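Local coordinates for galactose-binding like protein (Bacteroides thetaiotaomicron, PDB 7M1A), which binds calcium through its C-terminal, galactose-binding-like domain and, as a SusE-like protein, probably takes part in glycan recognition or breakdown, at residues S35-S40 with E79-N84; P55-F60 with G104-W109; N117-G122 with E130-A135. All blocks are in the same frame, centred on the assembly; numbering follows the deposited sequence.

In the fold
All three contacts lie in one galactose-binding-like domain built of antiparallel beta sheets. Interaction 1 joins the loop before strand 45-46 to the loop after strand 70-74, near the calcium site; interaction 2 sets strand 56-66 against the turn between strands 88-96 and 110-116. Along the chain the segments of these two alternate, although their centres are about 27 Å apart. Interaction 3 follows both and ties a loop to helix 130-138. Its centre is about 15 Å from that of interaction 1, and Tyr83 OH probably hydrogen-bonds to Asp132 O at 2.6 Å, so interactions 1 and 3 form one continuous patch at one end of the domain, with interaction 2 at the other.

Interaction 1 of 3, residues S35-S40 with E79-N84; sequences SKDGDS and EKHFYN. With EDO (1,2-ethanediol), chain C; EDO (1,2-ethanediol), chain E.
Asp37 meets His81 at the edge of the imidazole: OD2 lies in the ring plane, 3.2 Å from CE1 of His81. The carboxylate is turned almost perpendicular to the ring, their planes 85° apart. With CG of Asp37 beside its own backbone N (chi1 -81°), the acid group faces the histidine. The extended chain of Lys80 runs past the same carboxylate. Its NZ stays 4.5 Å from Asp37 OD2, too far for a salt bridge, so any attraction between these charges is probably modest.

Hydrogen bonds join the two loops through a bound 1,2-ethanediol, probably from the crystallisation liquor. Its O1 donates to Asp37 OD1 at 2.6 Å, while its O2 pairs with His81 NE2 at 2.8 Å. A second diol takes a bond from Lys80 NZ. Protein atoms also link the loops, since Asp78 accepts from Asp37 N with one oxygen and bonds His81 ND1 with the other. These loops of the galactose-binding-like domain lie near its calcium site, with the metal about 11 Å from the Asp37 side chain. An alanine in place of His81 would probably cost the diol one anchor and leave Asp78 without its imidazole partner.

Within 35-40, a type II turn from Lys36 to Asp39 presents Asp37, with Gly38 at the position of positive phi. Lys36 N bonds Asp39 OD2 from above the carboxylate plane, and Lys36 NZ completes a salt bridge to Asp39 OD1, on its syn lone pair, at 3.1 Å.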
loop_
_atom_site.group_PDB
_atom_site.type_symbol
_atom_site.label_atom_id
_atom_site.label_comp_id
_atom_site.label_asym_id
_atom_site.label_seq_id
_atom_site.Cartn_x
_atom_site.Cartn_y
_atom_site.Cartn_z
ATOM N N SER A 35 -4.738 10.344 -16.145
ATOM C CA SER A 35 -5.103 11.629 -15.530
ATOM C C SER A 35 -4.029 12.689 -15.714
ATOM O O SER A 35 -2.867 12.369 -16.069
ATOM C CB SER A 35 -5.411 11.490 -14.038
ATOM O OG SER A 35 -6.302 10.435 -13.818
ATOM N N LYS A 36 -4.392 13.954 -15.472
ATOM C CA LYS A 36 -3.431 15.046 -15.411
ATOM C C LYS A 36 -3.530 15.726 -14.043
ATOM O O LYS A 36 -4.546 15.571 -13.355
ATOM C CB LYS A 36 -3.698 16.057 -16.526
ATOM C CG LYS A 36 -5.043 16.738 -16.364
ATOM C CD LYS A 36 -5.409 17.612 -17.581
ATOM C CE LYS A 36 -6.683 18.402 -17.364
ATOM N NZ LYS A 36 -7.901 17.580 -17.359
ATOM N N ASP A 37 -2.577 16.610 -13.737
ATOM C CA ASP A 37 -2.662 17.355 -12.501
ATOM C C ASP A 37 -3.982 18.123 -12.465
ATOM O O ASP A 37 -4.383 18.714 -13.469
ATOM C CB ASP A 37 -1.584 18.425 -12.411
ATOM C CG ASP A 37 -0.248 17.906 -11.964
ATOM O OD1 ASP A 37 -0.190 16.731 -11.617
ATOM O OD2 ASP A 37 0.680 18.680 -11.952
ATOM N N GLY A 38 -4.608 18.141 -11.291
ATOM C CA GLY A 38 -5.878 18.813 -11.067
ATOM C C GLY A 38 -7.112 17.917 -11.220
ATOM O O GLY A 38 -8.201 18.279 -10.787
ATOM N N ASP A 39 -6.931 16.720 -11.766
ATOM C CA ASP A 39 -8.030 15.811 -11.912
ATOM C C ASP A 39 -8.424 15.261 -10.542
ATOM O O ASP A 39 -7.571 15.167 -9.634
ATOM C CB ASP A 39 -7.723 14.648 -12.847
ATOM C CG ASP A 39 -7.702 15.044 -14.284
ATOM O OD1 ASP A 39 -8.058 16.251 -14.566
ATOM O OD2 ASP A 39 -7.273 14.146 -15.098
ATOM N N SER A 40 -9.699 14.857 -10.434
ATOM C CA SER A 40 -10.207 14.170 -9.223
ATOM C C SER A 40 -9.904 12.667 -9.338
ATOM O O SER A 40 -9.578 12.152 -10.400
ATOM C CB SER A 40 -11.712 14.427 -9.071
ATOM O OG SER A 40 -12.402 13.734 -10.106
ATOM N N GLU A 79 1.573 19.300 -19.996
ATOM C CA GLU A 79 2.887 19.661 -20.517
ATOM C C GLU A 79 3.968 19.687 -19.450
ATOM O O GLU A 79 5.140 19.387 -19.777
ATOM C CB GLU A 79 2.810 21.027 -21.159
ATOM C CG GLU A 79 2.039 20.958 -22.469
ATOM C CD GLU A 79 2.022 22.280 -23.213
ATOM O OE1 GLU A 79 1.453 22.315 -24.332
ATOM O OE2 GLU A 79 2.583 23.269 -22.644
ATOM N N LYS A 80 3.574 19.894 -18.184
ATOM C CA LYS A 80 4.534 19.874 -17.081
ATOM C C LYS A 80 5.238 18.503 -17.030
ATOM O O LYS A 80 6.427 18.435 -16.723
ATOM C CB LYS A 80 3.810 20.169 -15.761
ATOM C CG LYS A 80 4.738 20.057 -14.574
ATOM C CD LYS A 80 4.050 20.296 -13.231
ATOM C CE LYS A 80 5.083 20.554 -12.142
ATOM N NZ LYS A 80 4.524 20.745 -10.777
ATOM N N HIS A 81 4.540 17.420 -17.387
ATOM C CA HIS A 81 5.035 16.059 -17.224
ATOM C C HIS A 81 5.431 15.392 -18.539
ATOM O O HIS A 81 6.128 14.398 -18.505
ATOM C CB HIS A 81 4.048 15.210 -16.412
ATOM C CG HIS A 81 3.883 15.720 -15.028
ATOM N ND1 HIS A 81 2.886 16.567 -14.746
ATOM C CD2 HIS A 81 4.493 15.402 -13.843
ATOM C CE1 HIS A 81 2.894 16.850 -13.440
ATOM N NE2 HIS A 81 3.870 16.151 -12.847
ATOM N N PHE A 82 4.993 15.869 -19.705
ATOM C CA PHE A 82 5.344 15.185 -20.946
ATOM C C PHE A 82 6.848 15.352 -21.219
ATOM O O PHE A 82 7.333 16.486 -21.414
ATOM C CB PHE A 82 4.554 15.758 -22.130
ATOM C CG PHE A 82 3.077 15.462 -22.169
ATOM C CD1 PHE A 82 2.568 14.300 -21.628
ATOM C CD2 PHE A 82 2.187 16.321 -22.802
ATOM C CE1 PHE A 82 1.221 13.970 -21.750
ATOM C CE2 PHE A 82 0.829 16.010 -22.915
ATOM C CZ PHE A 82 0.325 14.842 -22.352
ATOM N N TYR A 83 7.608 14.245 -21.207
ATOM C CA TYR A 83 9.047 14.285 -21.429
ATOM C C TYR A 83 9.710 15.340 -20.534
ATOM O O TYR A 83 10.601 16.120 -20.976
ATOM C CB TYR A 83 9.353 14.594 -22.909
ATOM C CG TYR A 83 8.459 13.851 -23.852
ATOM C CD1 TYR A 83 8.682 12.511 -24.190
ATOM C CD2 TYR A 83 7.342 14.480 -24.392
ATOM C CE1 TYR A 83 7.822 11.821 -25.058
ATOM C CE2 TYR A 83 6.473 13.795 -25.245
ATOM C CZ TYR A 83 6.700 12.480 -25.572
ATOM O OH TYR A 83 5.910 11.804 -26.430
ATOM N N ASN A 84 9.255 15.381 -19.257
ATOM C CA ASN A 84 9.707 16.447 -18.371
ATOM C C ASN A 84 9.479 15.938 -16.939
ATOM O O ASN A 84 8.928 14.857 -16.693
ATOM C CB ASN A 84 8.900 17.729 -18.685
ATOM C CG ASN A 84 9.690 19.004 -18.412
ATOM O OD1 ASN A 84 10.565 19.023 -17.541
ATOM N ND2 ASN A 84 9.403 20.055 -19.177
HETATM C C1 EDO C . 2.310 17.121 -9.427
HETATM O O1 EDO C . 1.932 16.070 -10.277
HETATM C C2 EDO C . 3.625 16.671 -9.081
HETATM O O2 EDO C . 4.473 16.616 -10.201
HETATM C C1 EDO E . 8.052 17.533 -9.136
HETATM O O1 EDO E . 7.146 16.637 -9.728
HETATM C C2 EDO E . 7.763 18.960 -9.552
HETATM O O2 EDO E . 6.391 19.002 -9.462
#

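Interaction 2 of 3, residues P55-F60 with G104-W109; sequences PAVFTF and GSWDQW
Val57 and Thr59, two residues apart on an extended strand, meet Trp106 and Trp109, which stand at the two ends of a type I turn. The turn is closed by Trp109 N bonding Trp106 O at 3.0 Å, and just before it Ser105 OG accepts from Asp107 N in an ST turn. No backbone bond crosses between the segments; their nearest CA atoms, those of Thr59 and Gly104, are 9.0 Å apart, and the gap is bridged by side chains.

Val57 and Trp106 approach from opposite directions. CG2 of Val57 comes up to the edge of the indole, near its plane, 3.7 Å from CZ2 of Trp106. CG1, anti to the backbone N (chi1 172°), comes to the same CZ2 from above the plane, on the same side as CG2.

The contact spans one of the two antiparallel sheets of the beta sandwich expected of a galactose-binding-like domain: strand 151-158 runs between strands 56-66 and 88-96, and the tryptophans reach over it from the connection that follows 88-96. Arg155 of that middle strand makes a cation-pi contact with Trp106 and also touches Trp109.

Thr59 meets Trp109 through its methyl alone, CG2 lying 4.0 Å from CH2 of the indole and approaching it at a slant. Its OG1 is turned to polar partners, Asp16 and Arg155, while Phe58 and Phe60 pack against strand 169-176 of the second sheet.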
loop_
_atom_site.group_PDB
_atom_site.type_symbol
_atom_site.label_atom_id
_atom_site.label_comp_id
_atom_site.label_asym_id
_atom_site.label_seq_id
_atom_site.Cartn_x
_atom_site.Cartn_y
_atom_site.Cartn_z
ATOM N N PRO A 55 18.323 3.833 -8.634
ATOM C CA PRO A 55 17.016 3.785 -9.316
ATOM C C PRO A 55 15.871 3.589 -8.327
ATOM O O PRO A 55 15.927 2.709 -7.435
ATOM C CB PRO A 55 17.179 2.571 -10.237
ATOM C CG PRO A 55 18.665 2.594 -10.645
ATOM C CD PRO A 55 19.359 3.042 -9.335
ATOM N N ALA A 56 14.766 4.319 -8.521
ATOM C CA ALA A 56 13.596 4.083 -7.680
ATOM C C ALA A 56 13.046 2.715 -8.051
ATOM O O ALA A 56 13.004 2.320 -9.200
ATOM C CB ALA A 56 12.513 5.096 -7.932
ATOM N N VAL A 57 12.558 1.986 -7.026
ATOM C CA VAL A 57 11.990 0.652 -7.214
ATOM C C VAL A 57 10.655 0.583 -6.464
ATOM O O VAL A 57 10.618 0.934 -5.314
ATOM C CB VAL A 57 12.977 -0.458 -6.761
ATOM C CG1 VAL A 57 12.334 -1.840 -6.769
ATOM C CG2 VAL A 57 14.276 -0.402 -7.509
ATOM N N PHE A 58 9.621 0.001 -7.097
ATOM C CA PHE A 58 8.434 -0.310 -6.293
ATOM C C PHE A 58 7.835 -1.605 -6.864
ATOM O O PHE A 58 8.215 -2.095 -7.939
ATOM C CB PHE A 58 7.451 0.879 -6.285
ATOM C CG PHE A 58 6.853 1.210 -7.614
ATOM C CD1 PHE A 58 5.755 0.538 -8.133
ATOM C CD2 PHE A 58 7.489 2.165 -8.428
ATOM C CE1 PHE A 58 5.239 0.813 -9.394
ATOM C CE2 PHE A 58 6.993 2.441 -9.704
ATOM C CZ PHE A 58 5.900 1.744 -10.226
ATOM N N THR A 59 6.943 -2.203 -6.045
ATOM C CA THR A 59 6.554 -3.591 -6.220
ATOM C C THR A 59 5.028 -3.689 -6.102
ATOM O O THR A 59 4.411 -3.073 -5.217
ATOM C CB THR A 59 7.186 -4.414 -5.104
ATOM O OG1 THR A 59 8.609 -4.208 -5.039
ATOM C CG2 THR A 59 6.944 -5.897 -5.273
ATOM N N PHE A 60 4.410 -4.612 -6.863
ATOM C CA PHE A 60 2.969 -4.857 -6.741
ATOM C C PHE A 60 2.629 -6.262 -7.214
ATOM O O PHE A 60 3.473 -6.965 -7.736
ATOM C CB PHE A 60 2.125 -3.783 -7.433
ATOM C CG PHE A 60 2.364 -3.608 -8.898
ATOM C CD1 PHE A 60 3.432 -2.839 -9.351
ATOM C CD2 PHE A 60 1.537 -4.191 -9.873
ATOM C CE1 PHE A 60 3.612 -2.560 -10.725
ATOM C CE2 PHE A 60 1.754 -3.957 -11.259
ATOM C CZ PHE A 60 2.768 -3.144 -11.667
ATOM N N GLY A 104 13.388 -7.567 -0.278
ATOM C CA GLY A 104 13.559 -6.722 -1.456
ATOM C C GLY A 104 14.685 -7.081 -2.417
ATOM O O GLY A 104 14.949 -6.345 -3.409
ATOM N N SER A 105 15.355 -8.222 -2.151
ATOM C CA SER A 105 16.429 -8.633 -3.026
ATOM C C SER A 105 15.900 -8.892 -4.450
ATOM O O SER A 105 14.785 -9.366 -4.691
ATOM C CB SER A 105 17.143 -9.883 -2.495
ATOM O OG SER A 105 18.125 -10.342 -3.475
ATOM N N TRP A 106 16.794 -8.686 -5.427
ATOM C CA TRP A 106 16.471 -8.971 -6.833
ATOM C C TRP A 106 16.600 -10.459 -7.218
ATOM O O TRP A 106 16.291 -10.873 -8.339
ATOM C CB TRP A 106 17.324 -8.095 -7.745
ATOM C CG TRP A 106 16.943 -6.655 -7.724
ATOM C CD1 TRP A 106 17.507 -5.622 -6.999
ATOM C CD2 TRP A 106 15.794 -6.099 -8.359
ATOM N NE1 TRP A 106 16.822 -4.442 -7.238
ATOM C CE2 TRP A 106 15.798 -4.711 -8.096
ATOM C CE3 TRP A 106 14.880 -6.630 -9.256
ATOM C CZ2 TRP A 106 14.845 -3.859 -8.639
ATOM C CZ3 TRP A 106 13.942 -5.767 -9.808
ATOM C CH2 TRP A 106 13.940 -4.417 -9.507
ATOM N N ASP A 107 17.174 -11.268 -6.343
ATOM C CA ASP A 107 17.564 -12.602 -6.706
ATOM C C ASP A 107 16.483 -13.384 -7.445
ATOM O O ASP A 107 16.820 -14.146 -8.366
ATOM C CB ASP A 107 18.057 -13.394 -5.474
ATOM C CG ASP A 107 19.416 -12.926 -4.961
ATOM O OD1 ASP A 107 20.171 -12.245 -5.700
ATOM O OD2 ASP A 107 19.765 -13.340 -3.849
ATOM N N GLN A 108 15.213 -13.400 -6.949
ATOM C CA GLN A 108 14.208 -14.267 -7.503
ATOM C C GLN A 108 13.581 -13.670 -8.797
ATOM O O GLN A 108 12.697 -14.324 -9.386
ATOM C CB GLN A 108 13.071 -14.606 -6.526
ATOM C CG GLN A 108 12.070 -13.486 -6.336
ATOM C CD GLN A 108 11.365 -13.637 -5.004
ATOM O OE1 GLN A 108 11.848 -13.122 -4.007
ATOM N NE2 GLN A 108 10.249 -14.372 -5.020
ATOM N N TRP A 109 13.849 -12.378 -9.140
ATOM C CA TRP A 109 13.088 -11.594 -10.188
ATOM C C TRP A 109 13.768 -11.803 -11.543
ATOM O O TRP A 109 15.009 -11.914 -11.636
ATOM C CB TRP A 109 13.106 -10.128 -9.749
ATOM C CG TRP A 109 12.341 -9.877 -8.483
ATOM C CD1 TRP A 109 12.831 -9.920 -7.225
ATOM C CD2 TRP A 109 10.978 -9.486 -8.425
ATOM N NE1 TRP A 109 11.793 -9.632 -6.335
ATOM C CE2 TRP A 109 10.654 -9.319 -7.058
ATOM C CE3 TRP A 109 9.996 -9.274 -9.433
ATOM C CZ2 TRP A 109 9.382 -8.921 -6.646
ATOM C CZ3 TRP A 109 8.747 -8.868 -9.007
ATOM C CH2 TRP A 109 8.444 -8.728 -7.633
#

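Interaction 3 of 3, residues N117-G122 with E130-A135; sequences NVKPSG and EDDIEA
Ser121 and the carboxylate of Asp132 face each other with two bonds in parallel. Ser121 N donates to OD1 of Asp132 at 2.8 Å with an N-H...O angle of 153°, and Ser121 OG donates to OD2 at a short 2.5 Å. Both oxygens use their syn lone pairs. The hydroxyl reaches this place by sitting between the backbone N and the carbonyl carbon (chi1 73°).

Pro120 lies obliquely across the same acid: its CD is 3.2 Å from OD1 of Asp132. The next ring atom, CG, rests on the helix, 3.6 Å from Ala135 CB, one turn further along. A type I turn from Lys119 to Gly122 brings proline and serine forward together, pinning the loop to the first turns of helix 130-138; as the N3 side chain does in a capping box, Asp132 OD2 also accepts from N-cap Thr129 N. Three bonds thus fix the carboxylate's rotation.

The extended Lys119 chain slants across the acid, its CE 3.7 Å from OD2 of Asp132. Its ammonium group goes beyond, to the carbonyls of Ser123 and Ile127; at 4.8 Å from Asp132 OD2, NZ may still help to favour the charged acid.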
loop_
_atom_site.group_PDB
_atom_site.type_symbol
_atom_site.label_atom_id
_atom_site.label_comp_id
_atom_site.label_asym_id
_atom_site.label_seq_id
_atom_site.Cartn_x
_atom_site.Cartn_y
_atom_site.Cartn_z
ATOM N N ASN A 117 11.134 5.701 -22.963
ATOM C CA ASN A 117 10.148 6.667 -23.443
ATOM C C ASN A 117 10.893 7.589 -24.424
ATOM O O ASN A 117 11.772 8.390 -24.016
ATOM C CB ASN A 117 9.645 7.505 -22.266
ATOM C CG ASN A 117 8.704 8.611 -22.695
ATOM O OD1 ASN A 117 8.905 9.761 -22.352
ATOM N ND2 ASN A 117 7.674 8.253 -23.447
ATOM N N VAL A 118 10.633 7.452 -25.732
ATOM C CA VAL A 118 11.297 8.236 -26.788
ATOM C C VAL A 118 10.420 9.417 -27.133
ATOM O O VAL A 118 9.185 9.290 -27.302
ATOM C CB VAL A 118 11.536 7.356 -28.021
ATOM C CG1 VAL A 118 12.082 8.194 -29.172
ATOM C CG2 VAL A 118 12.425 6.161 -27.737
ATOM N N LYS A 119 11.084 10.582 -27.147
ATOM C CA LYS A 119 10.409 11.804 -27.558
ATOM C C LYS A 119 10.484 11.933 -29.087
ATOM O O LYS A 119 11.576 12.134 -29.632
ATOM C CB LYS A 119 11.107 12.993 -26.888
ATOM C CG LYS A 119 10.412 14.329 -27.093
ATOM C CD LYS A 119 11.086 15.500 -26.359
ATOM C CE LYS A 119 10.231 16.734 -26.194
ATOM N NZ LYS A 119 10.912 17.834 -25.450
ATOM N N PRO A 120 9.363 11.780 -29.814
ATOM C CA PRO A 120 9.386 11.740 -31.287
ATOM C C PRO A 120 10.181 12.879 -31.931
ATOM O O PRO A 120 11.010 12.639 -32.808
ATOM C CB PRO A 120 7.882 11.842 -31.655
ATOM C CG PRO A 120 7.205 11.078 -30.473
ATOM C CD PRO A 120 7.980 11.621 -29.298
ATOM N N SER A 121 10.008 14.104 -31.441
ATOM C CA SER A 121 10.644 15.252 -32.082
ATOM C C SER A 121 12.112 15.401 -31.648
ATOM O O SER A 121 12.870 16.137 -32.275
ATOM C CB SER A 121 9.888 16.505 -31.735
ATOM O OG SER A 121 10.136 16.880 -30.372
ATOM N N GLY A 122 12.524 14.760 -30.551
ATOM C CA GLY A 122 13.881 14.963 -30.054
ATOM C C GLY A 122 14.142 16.383 -29.560
ATOM O O GLY A 122 15.309 16.768 -29.412
ATOM N N GLU A 130 3.371 18.371 -31.992
ATOM C CA GLU A 130 2.095 17.691 -32.019
ATOM C C GLU A 130 2.332 16.191 -31.940
ATOM O O GLU A 130 1.546 15.482 -31.298
ATOM C CB GLU A 130 1.264 17.971 -33.258
ATOM C CG GLU A 130 0.866 19.449 -33.526
ATOM C CD GLU A 130 0.628 19.690 -35.033
ATOM O OE1 GLU A 130 1.461 20.407 -35.711
ATOM O OE2 GLU A 130 -0.399 18.980 -35.591
ATOM N N ASP A 131 3.382 15.703 -32.627
ATOM C CA ASP A 131 3.772 14.297 -32.579
ATOM C C ASP A 131 4.127 13.879 -31.144
ATOM O O ASP A 131 3.786 12.777 -30.656
ATOM C CB ASP A 131 4.933 13.974 -33.523
ATOM C CG ASP A 131 4.559 13.776 -34.964
ATOM O OD1 ASP A 131 3.345 13.770 -35.253
ATOM O OD2 ASP A 131 5.496 13.689 -35.772
ATOM N N ASP A 132 4.850 14.731 -30.422
ATOM C CA ASP A 132 5.302 14.401 -29.076
ATOM C C ASP A 132 4.042 14.233 -28.192
ATOM O O ASP A 132 3.925 13.312 -27.323
ATOM C CB ASP A 132 6.066 15.566 -28.499
ATOM C CG ASP A 132 7.409 15.758 -29.167
ATOM O OD1 ASP A 132 7.881 14.762 -29.758
ATOM O OD2 ASP A 132 7.964 16.925 -29.067
ATOM N N ILE A 133 3.052 15.113 -28.396
ATOM C CA ILE A 133 1.817 15.082 -27.601
ATOM C C ILE A 133 1.017 13.803 -27.920
ATOM O O ILE A 133 0.497 13.091 -27.048
ATOM C CB ILE A 133 0.997 16.407 -27.666
ATOM C CG1 ILE A 133 1.779 17.576 -27.039
ATOM C CG2 ILE A 133 -0.337 16.245 -26.959
ATOM C CD1 ILE A 133 1.241 18.980 -27.324
ATOM N N GLU A 134 0.830 13.507 -29.208
ATOM C CA GLU A 134 0.083 12.329 -29.615
ATOM C C GLU A 134 0.732 11.093 -29.009
ATOM O O GLU A 134 -0.016 10.245 -28.448
ATOM C CB GLU A 134 0.119 12.209 -31.159
ATOM C CG GLU A 134 -0.614 10.947 -31.649
ATOM C CD GLU A 134 -0.278 10.561 -33.088
ATOM O OE1 GLU A 134 0.901 10.253 -33.373
ATOM O OE2 GLU A 134 -1.222 10.480 -33.887
ATOM N N ALA A 135 2.070 11.029 -29.039
ATOM C CA ALA A 135 2.720 9.818 -28.527
ATOM C C ALA A 135 2.438 9.677 -27.031
ATOM O O ALA A 135 2.291 8.540 -26.521
ATOM C CB ALA A 135 4.213 9.793 -28.848
#